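Putative uncharacterized protein (Pseudomonas phage 201phi2-1, PDB 3R4V) is a phage tubulin-like protein of undescribed function, built around a mixed beta sheet whose nucleotide pocket holds guanosine-5'-diphosphate. Local coordinates at residues Met15-Lys20 against Ser163-Ile168; Cys87-Gly92 against Val118-Ser123; Asn129-Met134 against Glu276-Ile281. All blocks are in the same frame, centred on the assembly; numbering follows the deposited sequence.

Contact 1 (Met15-Lys20 against Ser163-Ile168); sequences MNVATK and SINDEI. With GDP (guanosine-5'-diphosphate), chain B.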
loop_
_atom_site.group_PDB
_atom_site.type_symbol
_atom_site.label_atom_id
_atom_site.label_comp_id
_atom_site.label_asym_id
_atom_site.label_seq_id
_atom_site.Cartn_x
_atom_site.Cartn_y
_atom_site.Cartn_z
ATOM N N MET A 15 -4.767 7.682 6.791
ATOM C CA MET A 15 -4.935 8.987 7.424
ATOM C C MET A 15 -3.787 9.248 8.390
ATOM O O MET A 15 -3.242 10.355 8.451
ATOM C CB MET A 15 -6.269 9.059 8.175
ATOM C CG MET A 15 -7.510 8.949 7.301
ATOM S SD MET A 15 -7.839 10.418 6.302
ATOM C CE MET A 15 -8.059 11.649 7.575
ATOM N N ASN A 16 -3.422 8.218 9.147
ATOM C CA ASN A 16 -2.375 8.343 10.144
ATOM C C ASN A 16 -1.018 8.606 9.482
ATOM O O ASN A 16 -0.260 9.455 9.936
ATOM C CB ASN A 16 -2.315 7.106 11.046
ATOM C CG ASN A 16 -3.562 6.929 11.912
ATOM O OD1 ASN A 16 -4.405 7.830 12.034
ATOM N ND2 ASN A 16 -3.667 5.765 12.540
ATOM N N VAL A 17 -0.721 7.890 8.397
ATOM C CA VAL A 17 0.533 8.130 7.685
ATOM C C VAL A 17 0.548 9.527 7.067
ATOM O O VAL A 17 1.573 10.210 7.086
ATOM C CB VAL A 17 0.800 7.063 6.605
ATOM C CG1 VAL A 17 2.031 7.429 5.791
ATOM C CG2 VAL A 17 0.996 5.708 7.261
ATOM N N ALA A 18 -0.591 9.954 6.529
ATOM C CA ALA A 18 -0.707 11.300 5.956
ATOM C C ALA A 18 -0.283 12.425 6.916
ATOM O O ALA A 18 0.310 13.426 6.491
ATOM C CB ALA A 18 -2.121 11.539 5.445
ATOM N N THR A 19 -0.578 12.277 8.204
ATOM C CA THR A 19 -0.251 13.337 9.164
ATOM C C THR A 19 1.247 13.660 9.141
ATOM O O THR A 19 1.670 14.751 9.514
ATOM C CB THR A 19 -0.680 12.985 10.610
ATOM O OG1 THR A 19 0.117 11.903 11.109
ATOM C CG2 THR A 19 -2.159 12.604 10.664
ATOM N N LYS A 20 2.047 12.704 8.687
ATOM C CA LYS A 20 3.491 12.875 8.703
ATOM C C LYS A 20 3.977 13.513 7.414
ATOM O O LYS A 20 5.155 13.853 7.280
ATOM C CB LYS A 20 4.168 11.527 8.952
ATOM C CG LYS A 20 3.687 10.894 10.242
ATOM C CD LYS A 20 4.408 9.609 10.565
ATOM C CE LYS A 20 4.050 9.166 11.973
ATOM N NZ LYS A 20 4.297 10.259 12.955
ATOM N N SER A 163 6.033 3.791 15.011
ATOM C CA SER A 163 7.304 3.433 14.389
ATOM C C SER A 163 7.106 2.996 12.939
ATOM O O SER A 163 7.815 3.442 12.029
ATOM C CB SER A 163 7.988 2.324 15.195
ATOM O OG SER A 163 9.126 1.816 14.520
ATOM N N ILE A 164 6.127 2.127 12.717
ATOM C CA ILE A 164 5.874 1.630 11.380
ATOM C C ILE A 164 5.464 2.777 10.459
ATOM O O ILE A 164 5.931 2.868 9.317
ATOM C CB ILE A 164 4.813 0.503 11.399
ATOM C CG1 ILE A 164 5.397 -0.729 12.088
ATOM C CG2 ILE A 164 4.350 0.153 9.985
ATOM C CD1 ILE A 164 4.406 -1.487 12.935
ATOM N N ASN A 165 4.606 3.662 10.960
ATOM C CA ASN A 165 4.129 4.790 10.158
ATOM C C ASN A 165 5.286 5.715 9.781
ATOM O O ASN A 165 5.351 6.221 8.659
ATOM C CB ASN A 165 3.055 5.583 10.904
ATOM C CG ASN A 165 1.729 4.849 10.983
ATOM O OD1 ASN A 165 1.572 3.755 10.436
ATOM N ND2 ASN A 165 0.762 5.452 11.672
ATOM N N ASP A 166 6.194 5.938 10.731
ATOM C CA ASP A 166 7.378 6.756 10.472
ATOM C C ASP A 166 8.211 6.163 9.335
ATOM O O ASP A 166 8.673 6.882 8.449
ATOM C CB ASP A 166 8.236 6.911 11.741
ATOM C CG ASP A 166 7.684 7.956 12.702
ATOM O OD1 ASP A 166 6.863 8.794 12.274
ATOM O OD2 ASP A 166 8.084 7.951 13.889
ATOM N N GLU A 167 8.402 4.851 9.364
ATOM C CA GLU A 167 9.185 4.184 8.328
ATOM C C GLU A 167 8.506 4.345 6.975
ATOM O O GLU A 167 9.158 4.571 5.959
ATOM C CB GLU A 167 9.344 2.695 8.636
ATOM C CG GLU A 167 9.675 1.867 7.398
ATOM C CD GLU A 167 9.702 0.378 7.675
ATOM O OE1 GLU A 167 9.374 -0.407 6.754
ATOM O OE2 GLU A 167 10.055 -0.008 8.808
ATOM N N ILE A 168 7.187 4.241 6.957
ATOM C CA ILE A 168 6.480 4.336 5.692
ATOM C C ILE A 168 6.607 5.748 5.134
ATOM O O ILE A 168 6.885 5.935 3.961
ATOM C CB ILE A 168 4.998 3.938 5.823
ATOM C CG1 ILE A 168 4.894 2.434 6.097
ATOM C CG2 ILE A 168 4.238 4.303 4.548
ATOM C CD1 ILE A 168 3.468 1.935 6.387
HETATM P PB GDP B . -9.713 1.083 8.040
HETATM O O1B GDP B . -9.984 2.506 8.474
HETATM O O2B GDP B . -9.053 1.122 6.687
HETATM O O3B GDP B . -11.011 0.285 8.012
HETATM O O3A GDP B . -8.769 0.363 9.111
HETATM P PA GDP B . -7.419 0.959 9.752
HETATM O O1A GDP B . -7.671 2.139 10.675
HETATM O O2A GDP B . -6.420 1.291 8.679
HETATM O "O5'" GDP B . -6.966 -0.285 10.611
HETATM C "C5'" GDP B . -6.771 -1.582 10.021
HETATM C "C4'" GDP B . -5.750 -2.379 10.824
HETATM O "O4'" GDP B . -4.444 -1.820 10.628
HETATM C "C3'" GDP B . -5.985 -2.323 12.325
HETATM O "O3'" GDP B . -6.789 -3.421 12.746
HETATM C "C2'" GDP B . -4.587 -2.430 12.895
HETATM O "O2'" GDP B . -4.173 -3.795 12.943
HETATM C "C1'" GDP B . -3.706 -1.769 11.860
HETATM N N9 GDP B . -3.503 -0.326 12.107
HETATM C C8 GDP B . -4.410 0.576 12.556
HETATM N N7 GDP B . -3.868 1.820 12.609
HETATM C C5 GDP B . -2.596 1.731 12.160
HETATM C C6 GDP B . -1.466 2.660 11.937
HETATM O O6 GDP B . -1.580 3.875 12.193
HETATM N N1 GDP B . -0.317 2.150 11.455
HETATM C C2 GDP B . -0.173 0.836 11.170
HETATM N N2 GDP B . 1.005 0.373 10.676
HETATM N N3 GDP B . -1.168 -0.065 11.346
HETATM C C4 GDP B . -2.373 0.320 11.824
#
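Two asparagines, one from each helix, converge on a single guanine oxygen: N16 and N165 both aim an amide N-H at O6 of GDP, and N165 ND2 also packs against N16 CB. The two donors flank the C6=O6 bond. From the N7 side comes N16 ND2, 2.8 Å from GDP O6 and almost perfectly straight (176°). From the N1 side comes N165 ND2, 2.9 Å from GDP O6. In the same amide N165 OD1 accepts the N1-H of GDP at 2.7 Å, and these paired bonds to N1 and O6 hold the amide nearly coplanar with the guanine. This two-point reading of O6 and N1 is guanine recognition in a tubulin-like nucleotide fold, where helix 161-178 probably corresponds to the long core helix of the family. N37 ND2 binds N16 OD1, which fixes the N16 amide with its nitrogen toward the base. V17 CG2 covers one face of the N165 amide, 3.8 Å from N165 OD1. With V17 CG1 anti to the backbone N (chi1 174°), that methyl meets I168 CG2 at 4.0 Å, the two side chains crossing at about a right angle. At the outer end K20 NZ pairs with E162; a salt bridge to D166 OD1 is also indicated, but that oxygen is placed with less certainty.

Contact 2 (Cys87-Gly92 against Val118-Ser123); sequences CYSLGG and VGAMES. With GDP (guanosine-5'-diphosphate), chain B.
Around the V118 carbonyl, L90 CG lies to one side of the plane near the oxygen, S89 OG more obliquely on the other, and L90 N in the plane. L90 N binds V118 O at 2.9 Å, while L90 CG is 3.4 Å from V118 O. V118's own N donates to Y88 O, two residues before L90, at 3.2 Å, bent to 146°. The pair forms the parallel bridge of S89 with V118, the last join between strands 84-89 and 113-119 of a beta-alpha-beta crossover through helix 95-108. Beyond it the first strand runs into the glycine-rich loop of the tubulin family, G91 and G92 opening it, and G93 and G95 nitrogens bind GDP further on. A120 CB packs on G91 CA at 3.9 Å and also touches the ribose. On the pocket side V118 CG1 sits off the plane of the base near its N2/N3 edge, 3.7 Å from GDP N2. S89 OG, anti to its own N (chi1 -177°), leans toward the sugar and donates to GDP O4' at 3.1 Å. In the same position it accepts G91 N at 3.2 Å, closing an ST turn. The hydroxyl therefore works in both directions: its proton is spent on the ribose ether oxygen, the two bonds together orient it, and the ST turn helps shape the start of the loop.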
loop_
_atom_site.group_PDB
_atom_site.type_symbol
_atom_site.label_atom_id
_atom_site.label_comp_id
_atom_site.label_asym_id
_atom_site.label_seq_id
_atom_site.Cartn_x
_atom_site.Cartn_y
_atom_site.Cartn_z
ATOM N N CYS A 87 -1.596 4.635 -0.428
ATOM C CA CYS A 87 -1.198 4.110 0.874
ATOM C C CYS A 87 -2.390 3.758 1.757
ATOM O O CYS A 87 -3.276 4.577 1.974
ATOM C CB CYS A 87 -0.290 5.128 1.591
ATOM S SG CYS A 87 0.137 4.687 3.301
ATOM N N TYR A 88 -2.406 2.536 2.265
ATOM C CA TYR A 88 -3.503 2.087 3.106
ATOM C C TYR A 88 -3.151 0.776 3.794
ATOM O O TYR A 88 -2.179 0.120 3.422
ATOM C CB TYR A 88 -4.769 1.908 2.249
ATOM C CG TYR A 88 -4.569 0.994 1.050
ATOM C CD1 TYR A 88 -4.878 -0.351 1.134
ATOM C CD2 TYR A 88 -4.089 1.487 -0.166
ATOM C CE1 TYR A 88 -4.708 -1.210 0.026
ATOM C CE2 TYR A 88 -3.923 0.636 -1.272
ATOM C CZ TYR A 88 -4.235 -0.699 -1.157
ATOM O OH TYR A 88 -4.064 -1.549 -2.236
ATOM N N SER A 89 -3.947 0.396 4.795
ATOM C CA SER A 89 -3.826 -0.906 5.429
ATOM C C SER A 89 -4.575 -1.989 4.648
ATOM O O SER A 89 -5.696 -1.767 4.187
ATOM C CB SER A 89 -4.352 -0.859 6.871
ATOM O OG SER A 89 -4.168 -2.117 7.525
ATOM N N LEU A 90 -3.962 -3.167 4.523
ATOM C CA LEU A 90 -4.613 -4.311 3.900
ATOM C C LEU A 90 -5.650 -4.938 4.818
ATOM O O LEU A 90 -6.464 -5.742 4.364
ATOM C CB LEU A 90 -3.601 -5.398 3.552
ATOM C CG LEU A 90 -2.445 -5.026 2.643
ATOM C CD1 LEU A 90 -1.404 -6.128 2.679
ATOM C CD2 LEU A 90 -2.988 -4.803 1.230
ATOM N N GLY A 91 -5.611 -4.592 6.105
ATOM C CA GLY A 91 -6.334 -5.379 7.091
ATOM C C GLY A 91 -7.618 -4.819 7.677
ATOM O O GLY A 91 -8.301 -5.512 8.428
ATOM N N GLY A 92 -7.955 -3.581 7.343
ATOM C CA GLY A 92 -9.195 -2.979 7.819
ATOM C C GLY A 92 -10.300 -3.133 6.784
ATOM O O GLY A 92 -10.197 -3.965 5.879
ATOM N N VAL A 118 0.004 -1.970 4.406
ATOM C CA VAL A 118 0.386 -2.506 5.711
ATOM C C VAL A 118 -0.270 -3.868 5.944
ATOM O O VAL A 118 -1.481 -4.029 5.757
ATOM C CB VAL A 118 -0.021 -1.534 6.840
ATOM C CG1 VAL A 118 0.103 -2.193 8.210
ATOM C CG2 VAL A 118 0.825 -0.280 6.790
ATOM N N GLY A 119 0.526 -4.842 6.364
ATOM C CA GLY A 119 0.011 -6.143 6.758
ATOM C C GLY A 119 -0.389 -6.123 8.227
ATOM O O GLY A 119 0.465 -6.196 9.122
ATOM N N ALA A 120 -1.690 -6.034 8.480
ATOM C CA ALA A 120 -2.199 -5.926 9.848
ATOM C C ALA A 120 -2.289 -7.311 10.472
ATOM O O ALA A 120 -2.679 -8.273 9.808
ATOM C CB ALA A 120 -3.575 -5.262 9.849
ATOM N N MET A 121 -1.962 -7.421 11.757
ATOM C CA MET A 121 -1.718 -8.742 12.322
ATOM C C MET A 121 -2.465 -9.017 13.624
ATOM O O MET A 121 -2.237 -10.051 14.248
ATOM C CB MET A 121 -0.214 -8.947 12.561
ATOM C CG MET A 121 0.676 -8.720 11.350
ATOM S SD MET A 121 0.404 -9.948 10.070
ATOM C CE MET A 121 1.621 -9.440 8.855
ATOM N N GLU A 122 -3.351 -8.113 14.032
ATOM C CA GLU A 122 -3.994 -8.216 15.347
ATOM C C GLU A 122 -4.870 -9.457 15.545
ATOM O O GLU A 122 -4.885 -10.056 16.624
ATOM C CB GLU A 122 -4.860 -6.979 15.620
ATOM C CG GLU A 122 -4.126 -5.660 15.738
ATOM C CD GLU A 122 -5.069 -4.524 16.118
ATOM O OE1 GLU A 122 -6.289 -4.782 16.231
ATOM O OE2 GLU A 122 -4.599 -3.378 16.303
ATOM N N SER A 123 -5.619 -9.823 14.512
ATOM C CA SER A 123 -6.751 -10.728 14.679
ATOM C C SER A 123 -6.945 -11.564 13.425
ATOM O O SER A 123 -6.361 -11.265 12.394
ATOM C CB SER A 123 -8.017 -9.904 14.895
ATOM O OG SER A 123 -8.217 -9.049 13.780
HETATM P PB GDP B . -9.713 1.083 8.040
HETATM O O1B GDP B . -9.984 2.506 8.474
HETATM O O2B GDP B . -9.053 1.122 6.687
HETATM O O3B GDP B . -11.011 0.285 8.012
HETATM O O3A GDP B . -8.769 0.363 9.111
HETATM P PA GDP B . -7.419 0.959 9.752
HETATM O O1A GDP B . -7.671 2.139 10.675
HETATM O O2A GDP B . -6.420 1.291 8.679
HETATM O "O5'" GDP B . -6.966 -0.285 10.611
HETATM C "C5'" GDP B . -6.771 -1.582 10.021
HETATM C "C4'" GDP B . -5.750 -2.379 10.824
HETATM O "O4'" GDP B . -4.444 -1.820 10.628
HETATM C "C3'" GDP B . -5.985 -2.323 12.325
HETATM O "O3'" GDP B . -6.789 -3.421 12.746
HETATM C "C2'" GDP B . -4.587 -2.430 12.895
HETATM O "O2'" GDP B . -4.173 -3.795 12.943
HETATM C "C1'" GDP B . -3.706 -1.769 11.860
HETATM N N9 GDP B . -3.503 -0.326 12.107
HETATM C C8 GDP B . -4.410 0.576 12.556
HETATM N N7 GDP B . -3.868 1.820 12.609
HETATM C C5 GDP B . -2.596 1.731 12.160
HETATM C C6 GDP B . -1.466 2.660 11.937
HETATM O O6 GDP B . -1.580 3.875 12.193
HETATM N N1 GDP B . -0.317 2.150 11.455
HETATM C C2 GDP B . -0.173 0.836 11.170
HETATM N N2 GDP B . 1.005 0.373 10.676
HETATM N N3 GDP B . -1.168 -0.065 11.346
HETATM C C4 GDP B . -2.373 0.320 11.824
#

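Contact 3 (Asn129-Met134 against Glu276-Ile281); sequences NDIDTM and EIMKTI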
loop_
_atom_site.group_PDB
_atom_site.type_symbol
_atom_site.label_atom_id
_atom_site.label_comp_id
_atom_site.label_asym_id
_atom_site.label_seq_id
_atom_site.Cartn_x
_atom_site.Cartn_y
_atom_site.Cartn_z
ATOM N N ASN A 129 -8.575 -10.171 6.034
ATOM C CA ASN A 129 -8.622 -8.998 5.181
ATOM C C ASN A 129 -7.330 -8.818 4.391
ATOM O O ASN A 129 -7.372 -8.465 3.216
ATOM C CB ASN A 129 -8.970 -7.738 5.981
ATOM C CG ASN A 129 -10.443 -7.679 6.349
ATOM O OD1 ASN A 129 -11.269 -8.368 5.749
ATOM N ND2 ASN A 129 -10.780 -6.844 7.328
ATOM N N ASP A 130 -6.195 -9.080 5.038
ATOM C CA ASP A 130 -4.894 -8.952 4.384
ATOM C C ASP A 130 -4.870 -9.848 3.156
ATOM O O ASP A 130 -4.491 -9.415 2.067
ATOM C CB ASP A 130 -3.754 -9.416 5.275
ATOM C CG ASP A 130 -3.484 -8.499 6.448
ATOM O OD1 ASP A 130 -3.801 -7.293 6.397
ATOM O OD2 ASP A 130 -2.920 -9.023 7.429
ATOM N N ILE A 131 -5.292 -11.098 3.345
ATOM C CA ILE A 131 -5.331 -12.077 2.258
ATOM C C ILE A 131 -6.241 -11.631 1.119
ATOM O O ILE A 131 -5.840 -11.628 -0.046
ATOM C CB ILE A 131 -5.817 -13.437 2.747
ATOM C CG1 ILE A 131 -4.802 -14.038 3.718
ATOM C CG2 ILE A 131 -6.054 -14.366 1.561
ATOM C CD1 ILE A 131 -5.379 -15.147 4.570
ATOM N N ASP A 132 -7.477 -11.259 1.454
ATOM C CA ASP A 132 -8.436 -10.859 0.426
ATOM C C ASP A 132 -7.974 -9.598 -0.311
ATOM O O ASP A 132 -8.189 -9.471 -1.500
ATOM C CB ASP A 132 -9.845 -10.663 0.993
ATOM C CG ASP A 132 -10.459 -11.947 1.507
ATOM O OD1 ASP A 132 -10.006 -13.047 1.111
ATOM O OD2 ASP A 132 -11.415 -11.845 2.302
ATOM N N THR A 133 -7.317 -8.678 0.386
ATOM C CA THR A 133 -6.855 -7.455 -0.263
ATOM C C THR A 133 -5.648 -7.713 -1.182
ATOM O O THR A 133 -5.572 -7.149 -2.287
ATOM C CB THR A 133 -6.576 -6.356 0.766
ATOM O OG1 THR A 133 -7.742 -6.205 1.591
ATOM C CG2 THR A 133 -6.306 -5.039 0.069
ATOM N N MET A 134 -4.742 -8.590 -0.760
ATOM C CA MET A 134 -3.632 -8.974 -1.641
ATOM C C MET A 134 -4.200 -9.660 -2.893
ATOM O O MET A 134 -3.764 -9.377 -4.003
ATOM C CB MET A 134 -2.646 -9.886 -0.933
ATOM C CG MET A 134 -1.757 -9.165 0.091
ATOM S SD MET A 134 -0.644 -7.971 -0.692
ATOM C CE MET A 134 0.508 -9.129 -1.437
ATOM N N GLU A 276 5.905 -15.866 -0.214
ATOM C CA GLU A 276 6.221 -15.948 1.210
ATOM C C GLU A 276 5.380 -14.987 2.040
ATOM O O GLU A 276 4.989 -15.308 3.169
ATOM C CB GLU A 276 7.705 -15.677 1.457
ATOM C CG GLU A 276 8.098 -15.688 2.916
ATOM C CD GLU A 276 9.519 -15.201 3.136
ATOM O OE1 GLU A 276 10.432 -15.681 2.429
ATOM O OE2 GLU A 276 9.720 -14.327 4.010
ATOM N N ILE A 277 5.112 -13.802 1.498
ATOM C CA ILE A 277 4.242 -12.863 2.189
ATOM C C ILE A 277 2.865 -13.482 2.429
ATOM O O ILE A 277 2.320 -13.408 3.546
ATOM C CB ILE A 277 4.115 -11.533 1.415
ATOM C CG1 ILE A 277 5.432 -10.750 1.488
ATOM C CG2 ILE A 277 2.963 -10.702 1.935
ATOM C CD1 ILE A 277 5.435 -9.525 0.586
ATOM N N MET A 278 2.310 -14.113 1.395
ATOM C CA MET A 278 1.003 -14.751 1.528
ATOM C C MET A 278 1.053 -15.914 2.508
ATOM O O MET A 278 0.141 -16.101 3.318
ATOM C CB MET A 278 0.476 -15.224 0.176
ATOM C CG MET A 278 0.145 -14.049 -0.780
ATOM S SD MET A 278 -1.041 -12.854 -0.122
ATOM C CE MET A 278 -2.582 -13.710 -0.386
ATOM N N LYS A 279 2.121 -16.692 2.425
ATOM C CA LYS A 279 2.280 -17.876 3.265
ATOM C C LYS A 279 2.365 -17.474 4.737
ATOM O O LYS A 279 1.765 -18.113 5.601
ATOM C CB LYS A 279 3.519 -18.670 2.835
ATOM C CG LYS A 279 3.816 -19.900 3.685
ATOM C CD LYS A 279 2.730 -20.959 3.559
ATOM C CE LYS A 279 3.122 -22.222 4.339
ATOM N NZ LYS A 279 2.018 -23.223 4.401
ATOM N N THR A 280 3.088 -16.395 5.018
ATOM C CA THR A 280 3.262 -15.956 6.395
ATOM C C THR A 280 1.915 -15.555 6.981
ATOM O O THR A 280 1.583 -15.926 8.110
ATOM C CB THR A 280 4.255 -14.775 6.483
ATOM O OG1 THR A 280 5.573 -15.249 6.173
ATOM C CG2 THR A 280 4.272 -14.194 7.878
ATOM N N ILE A 281 1.144 -14.799 6.206
ATOM C CA ILE A 281 -0.195 -14.369 6.617
ATOM C C ILE A 281 -1.128 -15.561 6.815
ATOM O O ILE A 281 -1.817 -15.655 7.830
ATOM C CB ILE A 281 -0.819 -13.402 5.585
ATOM C CG1 ILE A 281 0.006 -12.120 5.493
ATOM C CG2 ILE A 281 -2.270 -13.074 5.952
ATOM C CD1 ILE A 281 -0.387 -11.240 4.322
#
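M278 lies across M134 and I131, its sulfur and methyl carrying much of this helix-helix contact. M278 SD rests 3.5 Å from M134 CB, and M278 CE turns back to lie 4.0 Å from I131 CG2 in the conformer given, near the I131 carbonyl as well. Bends at chi2 (-57°) and chi3 (-79°) curl the thioether toward the facing helix instead of letting it run on along its own. M134 is bent at the same two torsions, and its CE reaches I277 CG2 more loosely, at 4.5 Å. One turn on, the I131 and I281 side chains slide past each other in opposite directions; each was modelled in two conformers, so the exact fit of every contact they make is uncertain. In the conformer given, I281 CD1 meets D130 CB at 3.9 Å, touching the aliphatic root of the aspartate and leaving its carboxylate to other work. The short helical segments run nearly antiparallel, at 153°, with axes 10.2 Å apart. They join helix 124-144, which flanks the nucleotide-binding sheet, to helix 274-294 near the C-terminal end of the chain. Helix 124-144 is itself anchored on its inner side: D130 OD1 accepts the A120 N-H, N129 ND2 binds G91 O, and T133 OG1 pairs with L90 O, all in the loops bordering the GDP pocket. Further along helix 274-294, T282 and K285 extend the cover of I131. The contact between the segments is apolar, without a hydrogen bond or salt bridge, while polar bonds hold helix 124-144 to the loops beneath.

In the fold
Contact 2 is the buried centre, all seven of its touching residues enclosed, whereas contacts 1 and 3 are partly buried and involve helices 161-178 and 274-294. Contacts 1 and 2 share the nucleotide: contact 1 reads the guanine with amides, contact 2 meets the ribose through the S89 hydroxyl and A120, and the base edge through V118. They also pack directly, I168 against V118 and V17 against C87. Contact 3 touches contact 2 but not contact 1, whose nearest atoms are about 12 Å away, and it uses the helix that follows strand 113-119. The chemistry differs with place: directed bonds at the nucleotide and strand ends, apolar packing between two helices in contact 3.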